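Local coordinates for aminopeptidase (Legionella pneumophila subsp. pneumophila, PDB 6ICA), which probably acts as a zinc-dependent aminopeptidase of the M28 family, removing residues from the N-termini of peptides, at residues Q54-L59 and K74-I79; K192-A197 and T205-V210; I233-H238 and I277-Y282. One frame throughout, in Å; residues are numbered along the deposited sequence.

Contact 1: residues Q54-L59 and K74-I79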
loop_
_atom_site.group_PDB
_atom_site.type_symbol
_atom_site.label_atom_id
_atom_site.label_comp_id
_atom_site.label_asym_id
_atom_site.label_seq_id
_atom_site.Cartn_x
_atom_site.Cartn_y
_atom_site.Cartn_z
ATOM N N GLN A 54 2.663 8.045 -16.381
ATOM C CA GLN A 54 3.419 9.232 -16.035
ATOM C C GLN A 54 4.783 8.837 -15.450
ATOM O O GLN A 54 4.868 8.088 -14.470
ATOM C CB GLN A 54 2.633 10.098 -15.059
ATOM C CG GLN A 54 3.343 11.398 -14.750
ATOM C CD GLN A 54 2.389 12.425 -14.224
ATOM O OE1 GLN A 54 1.198 12.373 -14.532
ATOM N NE2 GLN A 54 2.894 13.376 -13.434
ATOM N N VAL A 55 5.846 9.337 -16.075
ATOM C CA VAL A 55 7.211 8.904 -15.776
ATOM C C VAL A 55 8.132 10.094 -15.514
ATOM O O VAL A 55 8.164 11.021 -16.317
ATOM C CB VAL A 55 7.799 8.082 -16.963
ATOM C CG1 VAL A 55 9.121 7.454 -16.570
ATOM C CG2 VAL A 55 6.817 7.011 -17.416
ATOM N N PRO A 56 8.912 10.055 -14.417
ATOM C CA PRO A 56 9.893 11.109 -14.152
ATOM C C PRO A 56 10.927 11.163 -15.268
ATOM O O PRO A 56 11.313 10.112 -15.790
ATOM C CB PRO A 56 10.540 10.680 -12.824
ATOM C CG PRO A 56 9.608 9.686 -12.227
ATOM C CD PRO A 56 8.944 9.009 -13.385
ATOM N N GLN A 57 11.383 12.368 -15.598
ATOM C CA GLN A 57 12.331 12.571 -16.693
ATOM C C GLN A 57 13.603 11.745 -16.545
ATOM O O GLN A 57 14.093 11.183 -17.525
ATOM C CB GLN A 57 12.688 14.056 -16.793
ATOM C CG GLN A 57 11.559 14.909 -17.341
ATOM C CD GLN A 57 11.430 14.833 -18.859
ATOM O OE1 GLN A 57 12.193 14.141 -19.534
ATOM N NE2 GLN A 57 10.446 15.540 -19.398
ATOM N N CYS A 58 14.117 11.649 -15.316
ATOM C CA CYS A 58 15.349 10.899 -15.046
ATOM C C CYS A 58 15.213 9.430 -15.452
ATOM O O CYS A 58 16.180 8.799 -15.884
ATOM C CB CYS A 58 15.732 11.007 -13.555
ATOM S SG CYS A 58 14.484 10.327 -12.384
ATOM N N LEU A 59 14.007 8.886 -15.322
ATOM C CA LEU A 59 13.766 7.507 -15.724
ATOM C C LEU A 59 13.393 7.417 -17.203
ATOM O O LEU A 59 13.843 6.519 -17.900
ATOM C CB LEU A 59 12.669 6.881 -14.871
ATOM C CG LEU A 59 12.185 5.489 -15.306
ATOM C CD1 LEU A 59 13.320 4.455 -15.332
ATOM C CD2 LEU A 59 11.042 4.990 -14.402
ATOM N N LYS A 74 9.045 19.787 -17.448
ATOM C CA LYS A 74 10.399 19.710 -16.899
ATOM C C LYS A 74 10.629 18.434 -16.083
ATOM O O LYS A 74 11.722 17.873 -16.091
ATOM C CB LYS A 74 10.710 20.928 -16.034
ATOM C CG LYS A 74 12.213 21.134 -15.825
ATOM C CD LYS A 74 12.530 22.539 -15.357
ATOM C CE LYS A 74 12.533 23.536 -16.516
ATOM N NZ LYS A 74 13.697 23.393 -17.452
ATOM N N GLU A 75 9.605 17.996 -15.360
ATOM C CA GLU A 75 9.788 16.917 -14.402
ATOM C C GLU A 75 9.274 15.561 -14.916
ATOM O O GLU A 75 9.767 14.533 -14.476
ATOM C CB GLU A 75 9.133 17.263 -13.051
ATOM C CG GLU A 75 7.835 18.052 -13.101
ATOM C CD GLU A 75 8.037 19.529 -13.402
ATOM O OE1 GLU A 75 9.008 20.121 -12.876
ATOM O OE2 GLU A 75 7.218 20.094 -14.158
ATOM N N PHE A 76 8.291 15.556 -15.824
ATOM C CA PHE A 76 7.626 14.298 -16.232
ATOM C C PHE A 76 7.445 14.156 -17.737
ATOM O O PHE A 76 7.312 15.149 -18.463
ATOM C CB PHE A 76 6.241 14.168 -15.593
ATOM C CG PHE A 76 6.266 14.103 -14.098
ATOM C CD1 PHE A 76 6.629 12.937 -13.445
ATOM C CD2 PHE A 76 5.946 15.224 -13.344
ATOM C CE1 PHE A 76 6.653 12.874 -12.062
ATOM C CE2 PHE A 76 5.979 15.178 -11.959
ATOM C CZ PHE A 76 6.337 13.996 -11.318
ATOM N N LYS A 77 7.429 12.913 -18.196
ATOM C CA LYS A 77 6.812 12.587 -19.475
ATOM C C LYS A 77 5.584 11.748 -19.194
ATOM O O LYS A 77 5.582 10.955 -18.242
ATOM C CB LYS A 77 7.747 11.789 -20.388
ATOM C CG LYS A 77 9.042 12.457 -20.715
ATOM C CD LYS A 77 9.732 11.713 -21.841
ATOM C CE LYS A 77 11.030 12.410 -22.193
ATOM N NZ LYS A 77 11.819 11.587 -23.115
ATOM N N ILE A 78 4.564 11.899 -20.035
ATOM C CA ILE A 78 3.484 10.929 -20.091
ATOM C C ILE A 78 3.626 10.147 -21.402
ATOM O O ILE A 78 3.663 10.716 -22.506
ATOM C CB ILE A 78 2.108 11.596 -19.975
ATOM C CG1 ILE A 78 1.897 12.093 -18.543
ATOM C CG2 ILE A 78 1.008 10.623 -20.358
ATOM C CD1 ILE A 78 0.567 12.804 -18.322
ATOM N N ILE A 79 3.768 8.834 -21.267
ATOM C CA ILE A 79 4.055 7.997 -22.418
ATOM C C ILE A 79 2.983 6.951 -22.657
ATOM O O ILE A 79 2.234 6.583 -21.754
ATOM C CB ILE A 79 5.418 7.268 -22.271
ATOM C CG1 ILE A 79 5.351 6.199 -21.180
ATOM C CG2 ILE A 79 6.534 8.265 -21.986
ATOM C CD1 ILE A 79 6.689 5.512 -20.930
#

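Contact 2: residues K192-A197 and T205-V210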
loop_
_atom_site.group_PDB
_atom_site.type_symbol
_atom_site.label_atom_id
_atom_site.label_comp_id
_atom_site.label_asym_id
_atom_site.label_seq_id
_atom_site.Cartn_x
_atom_site.Cartn_y
_atom_site.Cartn_z
ATOM N N LYS A 192 -10.673 -14.799 4.635
ATOM C CA LYS A 192 -9.937 -14.866 5.904
ATOM C C LYS A 192 -10.417 -13.772 6.864
ATOM O O LYS A 192 -10.606 -14.018 8.056
ATOM C CB LYS A 192 -8.432 -14.720 5.673
ATOM C CG LYS A 192 -7.594 -14.980 6.904
ATOM C CD LYS A 192 -6.112 -14.889 6.573
ATOM C CE LYS A 192 -5.281 -15.617 7.611
ATOM N NZ LYS A 192 -5.726 -17.046 7.719
ATOM N N PHE A 193 -10.605 -12.561 6.342
ATOM C CA PHE A 193 -11.096 -11.454 7.163
ATOM C C PHE A 193 -12.454 -11.813 7.738
ATOM O O PHE A 193 -12.709 -11.594 8.918
ATOM C CB PHE A 193 -11.204 -10.149 6.354
ATOM C CG PHE A 193 -11.720 -8.977 7.156
ATOM C CD1 PHE A 193 -13.092 -8.772 7.313
ATOM C CD2 PHE A 193 -10.834 -8.078 7.749
ATOM C CE1 PHE A 193 -13.578 -7.695 8.056
ATOM C CE2 PHE A 193 -11.304 -6.996 8.498
ATOM C CZ PHE A 193 -12.674 -6.802 8.653
ATOM N N GLU A 194 -13.320 -12.358 6.884
ATOM C CA GLU A 194 -14.685 -12.698 7.266
ATOM C C GLU A 194 -14.731 -13.825 8.294
ATOM O O GLU A 194 -15.587 -13.824 9.181
ATOM C CB GLU A 194 -15.508 -13.070 6.034
ATOM C CG GLU A 194 -15.751 -11.872 5.119
ATOM C CD GLU A 194 -16.426 -12.237 3.801
ATOM O OE1 GLU A 194 -16.692 -13.431 3.554
ATOM O OE2 GLU A 194 -16.697 -11.314 3.007
ATOM N N GLN A 195 -13.824 -14.786 8.164
ATOM C CA GLN A 195 -13.732 -15.861 9.143
ATOM C C GLN A 195 -13.391 -15.302 10.516
ATOM O O GLN A 195 -14.005 -15.659 11.521
ATOM C CB GLN A 195 -12.660 -16.885 8.736
ATOM C CG GLN A 195 -13.023 -17.755 7.534
ATOM C CD GLN A 195 -11.832 -18.582 7.052
ATOM O OE1 GLN A 195 -11.044 -19.073 7.857
ATOM N NE2 GLN A 195 -11.660 -18.669 5.733
ATOM N N MET A 196 -12.403 -14.414 10.542
ATOM C CA MET A 196 -11.900 -13.861 11.795
ATOM C C MET A 196 -12.971 -13.041 12.499
ATOM O O MET A 196 -13.101 -13.114 13.727
ATOM C CB MET A 196 -10.640 -13.021 11.549
ATOM C CG MET A 196 -9.449 -13.856 11.078
ATOM S SD MET A 196 -7.874 -12.970 11.090
ATOM C CE MET A 196 -8.269 -11.504 10.170
ATOM N N ALA A 197 -13.757 -12.292 11.721
ATOM C CA ALA A 197 -14.847 -11.509 12.301
ATOM C C ALA A 197 -15.826 -12.413 13.051
ATOM O O ALA A 197 -16.257 -12.078 14.153
ATOM C CB ALA A 197 -15.579 -10.714 11.217
ATOM N N THR A 205 -18.664 -5.311 11.181
ATOM C CA THR A 205 -17.752 -5.326 10.036
ATOM C C THR A 205 -18.475 -5.498 8.719
ATOM O O THR A 205 -19.631 -5.886 8.680
ATOM C CB THR A 205 -16.688 -6.478 10.120
ATOM O OG1 THR A 205 -17.296 -7.734 9.772
ATOM C CG2 THR A 205 -16.082 -6.562 11.511
ATOM N N SER A 206 -17.755 -5.212 7.642
ATOM C CA SER A 206 -18.240 -5.415 6.288
ATOM C C SER A 206 -17.039 -5.556 5.338
ATOM O O SER A 206 -15.924 -5.149 5.673
ATOM C CB SER A 206 -19.144 -4.249 5.869
ATOM O OG SER A 206 -19.646 -4.425 4.561
ATOM N N THR A 207 -17.259 -6.159 4.175
ATOM C CA THR A 207 -16.210 -6.308 3.169
ATOM C C THR A 207 -16.783 -6.053 1.793
ATOM O O THR A 207 -17.950 -6.341 1.545
ATOM C CB THR A 207 -15.558 -7.726 3.171
ATOM O OG1 THR A 207 -16.523 -8.700 2.759
ATOM C CG2 THR A 207 -15.023 -8.098 4.549
ATOM N N PHE A 208 -15.968 -5.505 0.897
ATOM C CA PHE A 208 -16.367 -5.429 -0.498
ATOM C C PHE A 208 -15.168 -5.257 -1.399
ATOM O O PHE A 208 -14.088 -4.848 -0.962
ATOM C CB PHE A 208 -17.382 -4.291 -0.744
ATOM C CG PHE A 208 -16.893 -2.918 -0.361
ATOM C CD1 PHE A 208 -17.051 -2.444 0.937
ATOM C CD2 PHE A 208 -16.320 -2.078 -1.313
ATOM C CE1 PHE A 208 -16.633 -1.147 1.288
ATOM C CE2 PHE A 208 -15.897 -0.778 -0.972
ATOM C CZ PHE A 208 -16.051 -0.322 0.333
ATOM N N PHE A 209 -15.390 -5.583 -2.667
ATOM C CA PHE A 209 -14.407 -5.444 -3.716
ATOM C C PHE A 209 -14.561 -4.102 -4.417
ATOM O O PHE A 209 -15.678 -3.628 -4.635
ATOM C CB PHE A 209 -14.562 -6.589 -4.731
ATOM C CG PHE A 209 -13.996 -7.915 -4.268
ATOM C CD1 PHE A 209 -12.786 -7.972 -3.585
ATOM C CD2 PHE A 209 -14.666 -9.107 -4.548
ATOM C CE1 PHE A 209 -12.245 -9.198 -3.182
ATOM C CE2 PHE A 209 -14.140 -10.339 -4.144
ATOM C CZ PHE A 209 -12.927 -10.384 -3.463
ATOM N N VAL A 210 -13.441 -3.485 -4.764
ATOM C CA VAL A 210 -13.473 -2.348 -5.670
ATOM C C VAL A 210 -12.820 -2.817 -6.962
ATOM O O VAL A 210 -11.683 -3.288 -6.958
ATOM C CB VAL A 210 -12.744 -1.100 -5.097
ATOM C CG1 VAL A 210 -12.703 0.023 -6.136
ATOM C CG2 VAL A 210 -13.444 -0.603 -3.840
#

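Contact 3: residues I233-H238 and I277-Y282. With ZN (zinc ion), chain G.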
loop_
_atom_site.group_PDB
_atom_site.type_symbol
_atom_site.label_atom_id
_atom_site.label_comp_id
_atom_site.label_asym_id
_atom_site.label_seq_id
_atom_site.Cartn_x
_atom_site.Cartn_y
_atom_site.Cartn_z
ATOM N N ILE A 233 -10.089 5.947 9.488
ATOM C CA ILE A 233 -8.673 5.596 9.521
ATOM C C ILE A 233 -8.430 4.469 8.516
ATOM O O ILE A 233 -9.168 3.479 8.506
ATOM C CB ILE A 233 -8.218 5.130 10.937
ATOM C CG1 ILE A 233 -8.507 6.211 11.997
ATOM C CG2 ILE A 233 -6.740 4.739 10.925
ATOM C CD1 ILE A 233 -7.914 7.561 11.688
ATOM N N VAL A 234 -7.401 4.599 7.682
ATOM C CA VAL A 234 -7.146 3.573 6.668
ATOM C C VAL A 234 -5.755 2.921 6.829
ATOM O O VAL A 234 -4.734 3.599 6.929
ATOM C CB VAL A 234 -7.282 4.156 5.243
ATOM C CG1 VAL A 234 -6.905 3.104 4.177
ATOM C CG2 VAL A 234 -8.695 4.710 5.006
ATOM N N ILE A 235 -5.737 1.594 6.845
ATOM C CA ILE A 235 -4.499 0.845 6.877
ATOM C C ILE A 235 -4.410 -0.031 5.647
ATOM O O ILE A 235 -5.292 -0.866 5.403
ATOM C CB ILE A 235 -4.404 -0.020 8.143
ATOM C CG1 ILE A 235 -4.371 0.884 9.381
ATOM C CG2 ILE A 235 -3.176 -0.897 8.089
ATOM C CD1 ILE A 235 -4.987 0.269 10.593
ATOM N N GLY A 236 -3.332 0.138 4.880
ATOM C CA GLY A 236 -3.216 -0.518 3.585
ATOM C C GLY A 236 -1.927 -1.277 3.289
ATOM O O GLY A 236 -0.895 -1.094 3.938
ATOM N N ALA A 237 -2.020 -2.150 2.287
ATOM C CA ALA A 237 -0.909 -2.912 1.734
ATOM C C ALA A 237 -1.362 -3.349 0.347
ATOM O O ALA A 237 -2.548 -3.248 0.032
ATOM C CB ALA A 237 -0.560 -4.132 2.614
ATOM N N HIS A 238 -0.451 -3.811 -0.501
ATOM C CA HIS A 238 -0.914 -4.311 -1.789
ATOM C C HIS A 238 -0.679 -5.805 -1.911
ATOM O O HIS A 238 0.311 -6.330 -1.396
ATOM C CB HIS A 238 -0.276 -3.537 -2.950
ATOM C CG HIS A 238 1.193 -3.769 -3.145
ATOM N ND1 HIS A 238 1.689 -4.727 -4.004
ATOM C CD2 HIS A 238 2.275 -3.112 -2.657
ATOM C CE1 HIS A 238 3.012 -4.667 -4.018
ATOM N NE2 HIS A 238 3.392 -3.698 -3.205
ATOM N N ILE A 277 -12.590 1.923 10.892
ATOM C CA ILE A 277 -11.228 1.547 10.549
ATOM C C ILE A 277 -11.268 0.666 9.317
ATOM O O ILE A 277 -11.926 -0.389 9.329
ATOM C CB ILE A 277 -10.529 0.796 11.704
ATOM C CG1 ILE A 277 -10.519 1.663 12.963
ATOM C CG2 ILE A 277 -9.110 0.378 11.295
ATOM C CD1 ILE A 277 -10.174 0.929 14.261
ATOM N N TYR A 278 -10.603 1.107 8.249
ATOM C CA TYR A 278 -10.507 0.303 7.043
ATOM C C TYR A 278 -9.163 -0.414 6.965
ATOM O O TYR A 278 -8.100 0.177 7.227
ATOM C CB TYR A 278 -10.700 1.151 5.780
ATOM C CG TYR A 278 -12.110 1.678 5.536
ATOM C CD1 TYR A 278 -12.532 2.880 6.091
ATOM C CD2 TYR A 278 -13.007 0.980 4.737
ATOM C CE1 TYR A 278 -13.807 3.367 5.870
ATOM C CE2 TYR A 278 -14.288 1.454 4.504
ATOM C CZ TYR A 278 -14.681 2.655 5.077
ATOM O OH TYR A 278 -15.943 3.156 4.855
ATOM N N PHE A 279 -9.226 -1.700 6.628
ATOM C CA PHE A 279 -8.054 -2.459 6.207
ATOM C C PHE A 279 -8.230 -2.769 4.736
ATOM O O PHE A 279 -9.225 -3.375 4.330
ATOM C CB PHE A 279 -7.878 -3.757 7.017
ATOM C CG PHE A 279 -7.400 -3.535 8.423
ATOM C CD1 PHE A 279 -8.309 -3.280 9.444
ATOM C CD2 PHE A 279 -6.045 -3.567 8.726
ATOM C CE1 PHE A 279 -7.881 -3.078 10.750
ATOM C CE2 PHE A 279 -5.603 -3.359 10.027
ATOM C CZ PHE A 279 -6.521 -3.106 11.046
ATOM N N ILE A 280 -7.260 -2.354 3.935
ATOM C CA ILE A 280 -7.388 -2.424 2.491
ATOM C C ILE A 280 -6.201 -3.139 1.853
ATOM O O ILE A 280 -5.049 -2.832 2.132
ATOM C CB ILE A 280 -7.523 -1.007 1.891
ATOM C CG1 ILE A 280 -8.681 -0.255 2.574
ATOM C CG2 ILE A 280 -7.654 -1.076 0.354
ATOM C CD1 ILE A 280 -9.019 1.109 1.964
ATOM N N TRP A 281 -6.490 -4.110 1.004
ATOM C CA TRP A 281 -5.451 -4.749 0.228
ATOM C C TRP A 281 -5.649 -4.325 -1.211
ATOM O O TRP A 281 -6.605 -4.751 -1.865
ATOM C CB TRP A 281 -5.498 -6.274 0.395
ATOM C CG TRP A 281 -5.077 -6.741 1.785
ATOM C CD1 TRP A 281 -3.839 -7.218 2.156
ATOM C CD2 TRP A 281 -5.886 -6.778 2.975
ATOM N NE1 TRP A 281 -3.838 -7.555 3.493
ATOM C CE2 TRP A 281 -5.078 -7.292 4.019
ATOM C CE3 TRP A 281 -7.215 -6.430 3.258
ATOM C CZ2 TRP A 281 -5.556 -7.462 5.326
ATOM C CZ3 TRP A 281 -7.689 -6.599 4.555
ATOM C CH2 TRP A 281 -6.861 -7.115 5.571
ATOM N N TYR A 282 -4.762 -3.457 -1.699
ATOM C CA TYR A 282 -4.939 -2.898 -3.029
ATOM C C TYR A 282 -4.512 -3.885 -4.115
ATOM O O TYR A 282 -3.515 -4.606 -3.968
ATOM C CB TYR A 282 -4.134 -1.613 -3.197
ATOM C CG TYR A 282 -4.343 -0.551 -2.140
ATOM C CD1 TYR A 282 -5.452 0.293 -2.170
ATOM C CD2 TYR A 282 -3.416 -0.380 -1.127
ATOM C CE1 TYR A 282 -5.624 1.273 -1.219
ATOM C CE2 TYR A 282 -3.579 0.599 -0.173
ATOM C CZ TYR A 282 -4.681 1.419 -0.222
ATOM O OH TYR A 282 -4.835 2.379 0.740
HETATM ZN ZN ZN G . 5.437 -3.059 -3.039
HETATM O O HOH W 1 5.672 -2.264 -4.794
HETATM O O HOH W 2 7.553 -1.902 -2.998
#

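Contact 1: residues Q54-L59 and K74-I79
Val55 and Lys77 form a hydrogen-bonded antiparallel pair in a four-stranded sheet, each giving its N-H to the other's carbonyl. Val55 N reaches Lys77 O at 2.7 Å, and the return bond from Lys77 N to Val55 O is 2.8 Å long. A third bond, from Gln57 N to Glu75 O (2.9 Å), carries the pairing to the first turn of helix 57-60; here the donor stands above the carbonyl plane, 40° out of it. Pro56 occupies the N-cap position, its fixed phi fitting the extended strand that turns into helix here. Gln57 bends at chi2, which folds its amide back across the extended Lys77 chain at about a right angle and brings NE2 to a hydrogen bond with Asn73 O, just before Lys74. Outward, Val55 CG2 meets Ile79 CD1 at 3.8 Å, beta-branched shapes suited to a buried strand. On the face carrying Gln54 and Ile78, Tyr360 packs against Gln54 and Phe76. A chi1 of -176° sets Gln54 CG beside the carbonyl carbon, and the chain carries the amide over the aromatic ring, the planes 70° apart. Gln54 NE2 lies over the centre of the Phe76 ring, 3.5 Å from Phe76 CG.

Contact 2: residues K192-A197 and T205-V210
Glu194 and Thr207, with CA atoms 7.7 Å apart, mark where helix 192-197 and strand 205-210 run almost antiparallel, their axes 170° apart in direction and 9.4 Å apart at closest approach. This is an antiparallel helix-strand packing in an alpha/beta fold, with helices laid on a central sheet: helix 180-199 ends, the chain turns, and strand 205-212 comes back beneath it as an outermost strand of the mixed eight-stranded sheet. Because helix and strand share no backbone bond here, side chains make the join. Phe193, Glu194 and Ala197 stand about one helical turn from end to end and supply the helix side; Thr205 and Thr207, two apart in the strand, turn their side chains to the helix, whereas Ser206 between them points away.

Phe193 fills the buried middle. A chi1 of 179° turns its ring off the helix and down to the sheet, where it also touches Thr222 of strand 217-224. Phe193 CE1 meets Thr205 CB at 3.9 Å, close to the ring plane, while the methyl Thr207 CG2 lies 3.4 Å from Phe193 CD1. Ala197 is small enough for the helix to sit close over Thr205, with Ala197 CB 3.7 Å from Thr205 OG1. Thr205 also packs on Leu267 of helix 249-268.

Threonine suits position 207 because its two branches do different work: the methyl goes to the aromatic ring and the hydroxyl to the acid at the partly exposed border. The extended Glu194 chain brings its carboxylate there, and Lys190, one turn earlier, makes a salt bridge to the same oxygen, probably favouring the charged form of the acid. Thr207 OG1 donates to Glu194 OE2 at 2.6 Å, and OE2 accepts through its anti lone pair, the one facing away from OE1.

Contact 3: residues I233-H238 and I277-Y282
Five backbone hydrogen bonds join Ile233-His238 to Ile277-Tyr282 as parallel strands, running from Tyr278 N to Ile233 O (2.8 Å) through to Tyr282 N and Ala237 O (2.8 Å). Apolar beta-branched and aromatic side chains fill both faces. Ile235 and Phe279 lie side by side, Ile235 CD1 touching Phe279 CE2 at 3.7 Å; on the other face Val234 CG1 meets Ile280 CD1 at 3.7 Å. Gly236, lacking a side chain, lets the Tyr282 ring lean over the neighbouring strand, its CE2 3.9 Å from Gly236 CA, while Ile280 CG2 covers one ring face toward the rim. Tyr282 OH is hydrogen-bonded to Trp368 NE1.

Metal binding occurs at the strand end. His238 NE2 holds zinc at 2.1 Å, and two waters, Asp251 and Asp313 also bind that ion. Chi1 of 69° sets the imidazole between its backbone N and carbonyl carbon, swinging it away from Tyr282; the hydrogen bond from ND1 to Asp240 OD1, with zinc on NE2, holds the ring's rotation.

The strands belong to a beta-alpha-beta unit whose crossover is helix 249-268. That helix packs on Ile235 and Trp281, helix 402-420 covers Ile233 and Ile277, and strand 306-311 continues the sheet beside Val234.

The three contacts follow one another along the chain, each closing before the next opens. Contact 1 belongs to a separate four-stranded antiparallel sheet near the N-terminus; its centre is about 38 Å from that of contact 2, across the chain's centre, and about 29 Å from that of contact 3. Contacts 2 and 3 reach the same eight-stranded mixed sheet, with centres about 12 Å apart: contact 2 packs a helix on outermost strand 205-212, and strand 217-224 separates that strand from 277-282. Thus contact 3 ties the sheet's buried core to the zinc site, while contact 2 covers the sheet's edge and contact 1 shapes a separate N-terminal part, both away from the metals.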